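Local coordinates for protein E1 (Kluyveromyces marxianus, PDB 3VX6) that forms the N-terminal domain of Atg7, the E1-like enzyme that activates Atg12 and Atg8 for their conjugation in autophagy, at residues P13-F18 / I140-F145; I77-Y82 / I121-I126. One frame throughout, in Å; residues are numbered along the deposited sequence.

How the interactions relate
From the N terminus, the chain first passes through 13-18, which lays strand 16-19 beside strand 59-62 in a small parallel sheet. After strand 40-47 of a mixed sheet and the return to 59-62, the chain re-enters the mixed sheet with 78-86, then runs through helices 89-94 and 97-114 to strand 123-130. Interaction 2 (77-82 with 121-126) closes this excursion as a beta-alpha-beta crossover, pairing two strands inside the mixed sheet. Strand 135-144 returns antiparallel beside 123-130, Cys141 O probably accepting a hydrogen bond from Tyr124 N, and meets 13-18. This is interaction 1, which ties the small sheet to the mixed one and closes the longer loop enclosing interaction 2.

Interaction 1 of 2, residues P13-F18 / I140-F145; sequences PSFQSF and ICMPSF
Phe15 reaches across to strand 135-144 and lodges its ring between Ile140 and Met142, with Cys141 along the backbone between them. At one end CE2 of Phe15 meets the CG2 branch of Ile140 at 3.2 Å, while on the other side of the ring CD1 of Phe15 lies 3.6 Å from CB of Met142. Ile140 O lies in the ring plane at its edge. The ring gets there because CG of Phe15 is tucked between its backbone N and carbonyl carbon (chi1 69°).

Met142 runs past the phenylalanine in the opposite sense, stretched out until it bends at chi3 (-95°). That puts SD against CB of Ser14 and 5.3 Å from the centroid of the Phe15 ring, an oblique Met-aromatic contact. Ile140 divides its work between branches: CG2 takes the ring, and CD1 extends to CB of Ser17, 3.2 Å away.

The polar link between the segments is a water. It lies 3.0 Å from Ser14 OG and donates to Met142 O, bridging a serine hydroxyl and a strand carbonyl inside a buried interface; its modelled separation from that carbonyl is short enough to leave its exact position doubtful. Ser17 OG has its main partner outside the two segments, Glu263 OE2, to which it is hydrogen-bonded. Glu263 also pairs through its backbone with Ile140; one residue thus touches both sides of the contact.

In the fold, this is the seam between two sheets. Strand 16-19 pairs with strand 59-62, whose Ile60 packs on Phe15 and whose Leu62 packs on Ile140, and the small sheet lies over the face of the large one that carries Ile140 and Met142. Cys141 and Pro143 point the other way, onto helix 97-114, which backs strand 135-144 from behind.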
ATOM      1  N   PRO A  13      -6.680  -3.986  -6.898  1.00 48.60           N
ATOM      2  CA  PRO A  13      -5.864  -2.778  -6.804  1.00 48.94           C
ATOM      3  C   PRO A  13      -5.828  -2.535  -5.305  1.00 48.15           C
ATOM      4  O   PRO A  13      -6.861  -2.639  -4.647  1.00 50.40           O
ATOM      5  CB  PRO A  13      -6.694  -1.742  -7.561  1.00 49.59           C
ATOM      6  CG  PRO A  13      -8.113  -2.243  -7.387  1.00 50.59           C
ATOM      7  CD  PRO A  13      -7.940  -3.720  -7.612  1.00 50.27           C
ATOM      8  N   SER A  14      -4.650  -2.246  -4.765  1.00 46.75           N
ATOM      9  CA  SER A  14      -4.487  -2.054  -3.324  1.00 44.53           C
ATOM     10  C   SER A  14      -5.273  -0.924  -2.648  1.00 44.39           C
ATOM     11  O   SER A  14      -5.321  -0.858  -1.419  1.00 43.06           O
ATOM     12  CB  SER A  14      -2.998  -1.890  -2.996  1.00 43.73           C
ATOM     13  OG  SER A  14      -2.256  -3.066  -3.287  1.00 44.07           O
ATOM     14  N   PHE A  15      -5.901  -0.054  -3.433  1.00 43.20           N
ATOM     15  CA  PHE A  15      -6.636   1.072  -2.870  1.00 42.89           C
ATOM     16  C   PHE A  15      -7.389   1.796  -3.972  1.00 43.07           C
ATOM     17  O   PHE A  15      -7.128   1.604  -5.164  1.00 42.30           O
ATOM     18  CB  PHE A  15      -5.659   2.085  -2.293  1.00 43.00           C
ATOM     19  CG  PHE A  15      -4.863   2.794  -3.365  1.00 45.69           C
ATOM     20  CD1 PHE A  15      -3.961   2.085  -4.161  1.00 45.18           C
ATOM     21  CD2 PHE A  15      -5.105   4.133  -3.666  1.00 44.23           C
ATOM     22  CE1 PHE A  15      -3.322   2.694  -5.243  1.00 46.30           C
ATOM     23  CE2 PHE A  15      -4.469   4.747  -4.747  1.00 45.45           C
ATOM     24  CZ  PHE A  15      -3.578   4.027  -5.537  1.00 44.58           C
ATOM     25  N   GLN A  16      -8.316   2.643  -3.544  1.00 44.92           N
ATOM     26  CA  GLN A  16      -9.083   3.502  -4.438  1.00 45.83           C
ATOM     27  C   GLN A  16      -8.906   4.874  -3.802  1.00 44.50           C
ATOM     28  O   GLN A  16      -9.235   5.075  -2.631  1.00 41.98           O
ATOM     29  CB  GLN A  16     -10.563   3.127  -4.470  1.00 48.69           C
ATOM     30  CG  GLN A  16     -11.399   4.111  -5.272  1.00 52.59           C
ATOM     31  CD  GLN A  16     -12.765   3.562  -5.658  1.00 56.24           C
ATOM     32  OE1 GLN A  16     -13.627   4.299  -6.142  1.00 57.88           O
ATOM     33  NE2 GLN A  16     -12.964   2.263  -5.454  1.00 57.14           N
ATOM     34  N   SER A  17      -8.351   5.809  -4.559  1.00 44.31           N
ATOM     35  CA  SER A  17      -8.123   7.130  -4.013  1.00 45.19           C
ATOM     36  C   SER A  17      -9.416   7.912  -3.862  1.00 47.08           C
ATOM     37  O   SER A  17     -10.401   7.709  -4.587  1.00 46.81           O
ATOM     38  CB  SER A  17      -7.137   7.920  -4.879  1.00 43.96           C
ATOM     39  OG  SER A  17      -7.695   8.280  -6.127  1.00 43.41           O
ATOM     40  N   PHE A  18      -9.405   8.794  -2.880  1.00 48.55           N
ATOM     41  CA  PHE A  18     -10.533   9.657  -2.613  1.00 50.14           C
ATOM     42  C   PHE A  18      -9.932  10.949  -2.188  1.00 48.91           C
ATOM     43  O   PHE A  18      -9.660  11.163  -1.004  1.00 49.13           O
ATOM     44  CB  PHE A  18     -11.412   9.095  -1.508  1.00 52.72           C
ATOM     45  CG  PHE A  18     -12.471   8.192  -2.017  1.00 54.81           C
ATOM     46  CD1 PHE A  18     -13.579   8.721  -2.668  1.00 55.19           C
ATOM     47  CD2 PHE A  18     -12.331   6.817  -1.922  1.00 55.05           C
ATOM     48  CE1 PHE A  18     -14.535   7.897  -3.223  1.00 56.91           C
ATOM     49  CE2 PHE A  18     -13.277   5.981  -2.473  1.00 57.61           C
ATOM     50  CZ  PHE A  18     -14.388   6.521  -3.129  1.00 58.48           C
ATOM     51  N   ILE A 140      -2.069   8.487  -8.115  1.00 39.76           N
ATOM     52  CA  ILE A 140      -1.647   7.801  -6.912  1.00 38.78           C
ATOM     53  C   ILE A 140      -1.288   6.372  -7.256  1.00 39.36           C
ATOM     54  O   ILE A 140      -1.841   5.789  -8.195  1.00 39.97           O
ATOM     55  CB  ILE A 140      -2.755   7.796  -5.850  1.00 37.62           C
ATOM     56  CG1 ILE A 140      -3.174   9.234  -5.538  1.00 36.75           C
ATOM     57  CG2 ILE A 140      -2.260   7.108  -4.589  1.00 36.03           C
ATOM     58  CD1 ILE A 140      -4.269   9.359  -4.489  1.00 35.47           C
ATOM     59  N   CYS A 141      -0.333   5.828  -6.508  1.00 38.24           N
ATOM     60  CA  CYS A 141       0.098   4.454  -6.692  1.00 37.15           C
ATOM     61  C   CYS A 141       0.498   3.906  -5.337  1.00 37.09           C
ATOM     62  O   CYS A 141       0.972   4.634  -4.469  1.00 35.19           O
ATOM     63  CB  CYS A 141       1.291   4.357  -7.649  1.00 36.53           C
ATOM     64  SG  CYS A 141       2.916   4.731  -6.930  1.00 37.44           S
ATOM     65  N   MET A 142       0.250   2.623  -5.144  1.00 37.46           N
ATOM     66  CA  MET A 142       0.641   1.950  -3.919  1.00 38.32           C
ATOM     67  C   MET A 142       1.501   0.843  -4.513  1.00 36.58           C
ATOM     68  O   MET A 142       0.980  -0.160  -4.991  1.00 36.82           O
ATOM     69  CB  MET A 142      -0.581   1.381  -3.208  1.00 39.35           C
ATOM     70  CG  MET A 142      -0.259   0.783  -1.861  1.00 39.75           C
ATOM     71  SD  MET A 142      -1.735   0.211  -1.079  1.00 41.34           S
ATOM     72  CE  MET A 142      -2.186   1.595  -0.038  1.00 43.71           C
ATOM     73  N   PRO A 143       2.831   1.031  -4.518  1.00 34.87           N
ATOM     74  CA  PRO A 143       3.744   0.046  -5.080  1.00 35.26           C
ATOM     75  C   PRO A 143       3.504  -1.381  -4.672  1.00 35.93           C
ATOM     76  O   PRO A 143       3.397  -1.719  -3.494  1.00 33.52           O
ATOM     77  CB  PRO A 143       5.111   0.563  -4.656  1.00 35.43           C
ATOM     78  CG  PRO A 143       4.908   2.004  -4.646  1.00 33.29           C
ATOM     79  CD  PRO A 143       3.603   2.107  -3.893  1.00 33.90           C
ATOM     80  N   SER A 144       3.404  -2.199  -5.707  1.00 38.38           N
ATOM     81  CA  SER A 144       3.185  -3.625  -5.610  1.00 40.09           C
ATOM     82  C   SER A 144       4.323  -4.229  -6.428  1.00 40.36           C
ATOM     83  O   SER A 144       4.304  -4.212  -7.657  1.00 40.83           O
ATOM     84  CB  SER A 144       1.831  -3.981  -6.222  1.00 40.35           C
ATOM     85  OG  SER A 144       1.754  -5.371  -6.470  1.00 46.22           O
ATOM     86  N   PHE A 145       5.332  -4.745  -5.741  1.00 40.97           N
ATOM     87  CA  PHE A 145       6.468  -5.327  -6.429  1.00 40.09           C
ATOM     88  C   PHE A 145       6.503  -6.833  -6.313  1.00 40.81           C
ATOM     89  O   PHE A 145       5.846  -7.427  -5.458  1.00 40.50           O
ATOM     90  CB  PHE A 145       7.760  -4.762  -5.871  1.00 38.14           C
ATOM     91  CG  PHE A 145       7.844  -4.836  -4.382  1.00 37.74           C
ATOM     92  CD1 PHE A 145       7.297  -3.828  -3.591  1.00 37.06           C
ATOM     93  CD2 PHE A 145       8.469  -5.916  -3.763  1.00 35.15           C
ATOM     94  CE1 PHE A 145       7.379  -3.897  -2.205  1.00 37.60           C
ATOM     95  CE2 PHE A 145       8.554  -5.993  -2.388  1.00 33.17           C
ATOM     96  CZ  PHE A 145       8.011  -4.985  -1.603  1.00 35.69           C
TER
HETATM   97  O   HOH W   1      -0.605  -1.995  -5.593  1.00 47.05           O

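Interaction 2 of 2, residues I77-Y82 / I121-I126; sequences IILKGY and ISFYMI
Tyr82 and Tyr124 stand side by side on one face of the sheet, pointing the same way from adjacent parallel strands. Their rings are neither stacked nor at right angles: the planes meet at 34° with centroids 5.5 Å apart. The closest approach is CD2 of Tyr82 to CE1 of Tyr124, 3.3 Å.

On the opposite face a ring meets backbone. Phe123 folds its ring over Gly81, whose CA sits 3.4 Å from the ring centroid and 22° off the ring normal, a CH-pi contact over the face, shifted toward the rim. The ring lies back over the neighbouring strand because CG of Phe123 is held between its own N and carbonyl carbon (chi1 66°). With no side chain on Gly81, the aromatic ring can rest directly on the backbone. Leu79 meets the same ring obliquely, CD2 lying 3.7 Å from Phe123 CD1, while its other methyl, CD1, is 3.9 Å from CG2 of Ile121, a side chain it crosses at about a right angle.

The parallel pairing of Tyr82 with Tyr124 is marked by Met125 N donating to Tyr82 O at 2.6 Å. Less certain is the bond from Tyr82 N to Phe123 O, an oxygen whose modelled place is less sure. Where the strands begin to part, a side chain takes over: Ser122 OG gives its proton to Lys80 O at 2.8 Å, tilted somewhat out of that carbonyl's plane.

The two strands form the parallel pair of a beta-alpha-beta crossover. Helix 97-114, part of the connection, packs on Tyr124 through Phe100, Lys104 and Leu108. Strand 40-47 flanks strand 78-86 and brings Leu44 to Phe123, and strand 135-144 borders strand 123-130, with Ile140 and Tyr138 against Met125.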
ATOM      1  N   ILE A  77      -4.942   2.950  12.901  1.00 62.35           N
ATOM      2  CA  ILE A  77      -3.853   2.662  11.983  1.00 58.15           C
ATOM      3  C   ILE A  77      -3.661   3.809  10.999  1.00 55.78           C
ATOM      4  O   ILE A  77      -4.558   4.158  10.229  1.00 54.91           O
ATOM      5  CB  ILE A  77      -4.117   1.342  11.224  1.00 58.20           C
ATOM      6  CG1 ILE A  77      -3.974   0.164  12.201  1.00 56.47           C
ATOM      7  CG2 ILE A  77      -3.172   1.218  10.030  1.00 56.41           C
ATOM      8  CD1 ILE A  77      -4.307  -1.179  11.607  1.00 55.14           C
ATOM      9  N   ILE A  78      -2.478   4.403  11.037  1.00 52.11           N
ATOM     10  CA  ILE A  78      -2.175   5.515  10.161  1.00 48.29           C
ATOM     11  C   ILE A  78      -1.202   5.078   9.084  1.00 46.80           C
ATOM     12  O   ILE A  78      -0.094   4.641   9.384  1.00 44.82           O
ATOM     13  CB  ILE A  78      -1.557   6.674  10.953  1.00 46.44           C
ATOM     14  CG1 ILE A  78      -2.485   7.067  12.110  1.00 44.86           C
ATOM     15  CG2 ILE A  78      -1.269   7.831  10.021  1.00 46.97           C
ATOM     16  CD1 ILE A  78      -3.915   7.383  11.698  1.00 43.54           C
ATOM     17  N   LEU A  79      -1.619   5.195   7.827  1.00 47.10           N
ATOM     18  CA  LEU A  79      -0.756   4.804   6.717  1.00 44.96           C
ATOM     19  C   LEU A  79       0.059   5.981   6.220  1.00 44.77           C
ATOM     20  O   LEU A  79      -0.490   7.040   5.919  1.00 45.34           O
ATOM     21  CB  LEU A  79      -1.572   4.247   5.551  1.00 42.18           C
ATOM     22  CG  LEU A  79      -0.647   3.721   4.457  1.00 40.75           C
ATOM     23  CD1 LEU A  79       0.221   2.609   5.053  1.00 40.11           C
ATOM     24  CD2 LEU A  79      -1.444   3.216   3.274  1.00 38.17           C
ATOM     25  N   LYS A  80       1.371   5.801   6.132  1.00 44.39           N
ATOM     26  CA  LYS A  80       2.215   6.877   5.654  1.00 44.84           C
ATOM     27  C   LYS A  80       2.425   6.741   4.160  1.00 43.76           C
ATOM     28  O   LYS A  80       2.846   5.701   3.672  1.00 44.32           O
ATOM     29  CB  LYS A  80       3.567   6.879   6.371  1.00 46.29           C
ATOM     30  CG  LYS A  80       4.425   8.104   6.057  1.00 47.95           C
ATOM     31  CD  LYS A  80       5.512   8.291   7.104  1.00 51.89           C
ATOM     32  CE  LYS A  80       6.370   9.519   6.818  1.00 51.71           C
ATOM     33  NZ  LYS A  80       7.336   9.809   7.926  1.00 51.92           N
ATOM     34  N   GLY A  81       2.103   7.804   3.438  1.00 43.55           N
ATOM     35  CA  GLY A  81       2.277   7.802   2.003  1.00 43.06           C
ATOM     36  C   GLY A  81       3.196   8.944   1.656  1.00 42.33           C
ATOM     37  O   GLY A  81       3.720   9.612   2.548  1.00 42.21           O
ATOM     38  N   TYR A  82       3.398   9.171   0.366  1.00 41.64           N
ATOM     39  CA  TYR A  82       4.261  10.247  -0.073  1.00 42.25           C
ATOM     40  C   TYR A  82       3.691  10.903  -1.317  1.00 39.92           C
ATOM     41  O   TYR A  82       3.132  10.242  -2.192  1.00 37.54           O
ATOM     42  CB  TYR A  82       5.685   9.716  -0.337  1.00 45.81           C
ATOM     43  CG  TYR A  82       6.335   9.120   0.904  1.00 51.38           C
ATOM     44  CD1 TYR A  82       6.727   9.932   1.982  1.00 52.84           C
ATOM     45  CD2 TYR A  82       6.468   7.732   1.044  1.00 53.55           C
ATOM     46  CE1 TYR A  82       7.224   9.371   3.171  1.00 54.29           C
ATOM     47  CE2 TYR A  82       6.959   7.161   2.221  1.00 54.37           C
ATOM     48  CZ  TYR A  82       7.331   7.977   3.281  1.00 55.75           C
ATOM     49  OH  TYR A  82       7.780   7.382   4.447  1.00 57.17           O
ATOM     50  N   ILE A 121       4.433  -1.552   2.735  1.00 41.76           N
ATOM     51  CA  ILE A 121       3.176  -0.943   2.323  1.00 42.83           C
ATOM     52  C   ILE A 121       3.191   0.564   2.434  1.00 40.89           C
ATOM     53  O   ILE A 121       3.461   1.111   3.497  1.00 42.78           O
ATOM     54  CB  ILE A 121       1.989  -1.463   3.166  1.00 44.98           C
ATOM     55  CG1 ILE A 121       1.696  -2.915   2.796  1.00 45.17           C
ATOM     56  CG2 ILE A 121       0.757  -0.575   2.947  1.00 43.72           C
ATOM     57  CD1 ILE A 121       0.527  -3.492   3.531  1.00 46.50           C
ATOM     58  N   SER A 122       2.887   1.224   1.326  1.00 38.89           N
ATOM     59  CA  SER A 122       2.840   2.673   1.294  1.00 37.97           C
ATOM     60  C   SER A 122       2.143   3.161   0.029  1.00 38.45           C
ATOM     61  O   SER A 122       1.831   2.385  -0.866  1.00 39.44           O
ATOM     62  CB  SER A 122       4.255   3.235   1.350  1.00 35.84           C
ATOM     63  OG  SER A 122       4.224   4.630   1.540  1.00 36.70           O
ATOM     64  N   PHE A 123       1.858   4.449  -0.032  1.00 39.30           N
ATOM     65  CA  PHE A 123       1.257   4.985  -1.232  1.00 39.75           C
ATOM     66  C   PHE A 123       2.017   6.236  -1.594  1.00 39.25           C
ATOM     67  O   PHE A 123       2.496   6.965  -0.730  1.00 38.55           O
ATOM     68  CB  PHE A 123      -0.228   5.284  -1.059  1.00 40.27           C
ATOM     69  CG  PHE A 123      -0.525   6.372  -0.089  1.00 40.96           C
ATOM     70  CD1 PHE A 123      -0.469   6.137   1.278  1.00 40.49           C
ATOM     71  CD2 PHE A 123      -0.944   7.620  -0.544  1.00 41.71           C
ATOM     72  CE1 PHE A 123      -0.835   7.128   2.183  1.00 42.27           C
ATOM     73  CE2 PHE A 123      -1.313   8.617   0.347  1.00 42.06           C
ATOM     74  CZ  PHE A 123      -1.262   8.375   1.712  1.00 42.84           C
ATOM     75  N   TYR A 124       2.139   6.447  -2.894  1.00 38.93           N
ATOM     76  CA  TYR A 124       2.858   7.566  -3.460  1.00 37.93           C
ATOM     77  C   TYR A 124       1.928   8.253  -4.452  1.00 38.18           C
ATOM     78  O   TYR A 124       1.207   7.605  -5.221  1.00 38.41           O
ATOM     79  CB  TYR A 124       4.104   7.046  -4.172  1.00 38.61           C
ATOM     80  CG  TYR A 124       5.025   6.246  -3.272  1.00 42.06           C
ATOM     81  CD1 TYR A 124       6.096   6.863  -2.618  1.00 41.05           C
ATOM     82  CD2 TYR A 124       4.817   4.873  -3.059  1.00 40.42           C
ATOM     83  CE1 TYR A 124       6.943   6.136  -1.778  1.00 43.30           C
ATOM     84  CE2 TYR A 124       5.659   4.133  -2.213  1.00 41.51           C
ATOM     85  CZ  TYR A 124       6.725   4.776  -1.577  1.00 44.24           C
ATOM     86  OH  TYR A 124       7.589   4.083  -0.750  1.00 45.65           O
ATOM     87  N   MET A 125       1.930   9.572  -4.429  1.00 38.19           N
ATOM     88  CA  MET A 125       1.074  10.307  -5.328  1.00 38.46           C
ATOM     89  C   MET A 125       1.907  11.307  -6.093  1.00 35.89           C
ATOM     90  O   MET A 125       2.738  11.978  -5.514  1.00 35.92           O
ATOM     91  CB  MET A 125      -0.007  11.039  -4.528  1.00 39.76           C
ATOM     92  CG  MET A 125      -0.983  11.816  -5.376  1.00 42.09           C
ATOM     93  SD  MET A 125      -2.204  12.679  -4.382  1.00 45.30           S
ATOM     94  CE  MET A 125      -2.277  14.223  -5.281  1.00 43.31           C
ATOM     95  N   ILE A 126       1.734  11.364  -7.402  1.00 35.12           N
ATOM     96  CA  ILE A 126       2.444  12.368  -8.168  1.00 36.32           C
ATOM     97  C   ILE A 126       1.309  13.267  -8.604  1.00 37.84           C
ATOM     98  O   ILE A 126       0.182  12.809  -8.803  1.00 39.81           O
ATOM     99  CB  ILE A 126       3.187  11.810  -9.402  1.00 35.57           C
ATOM    100  CG1 ILE A 126       2.237  10.983 -10.275  1.00 34.75           C
ATOM    101  CG2 ILE A 126       4.420  11.031  -8.940  1.00 35.27           C
ATOM    102  CD1 ILE A 126       2.825  10.552 -11.618  1.00 31.54           C
TER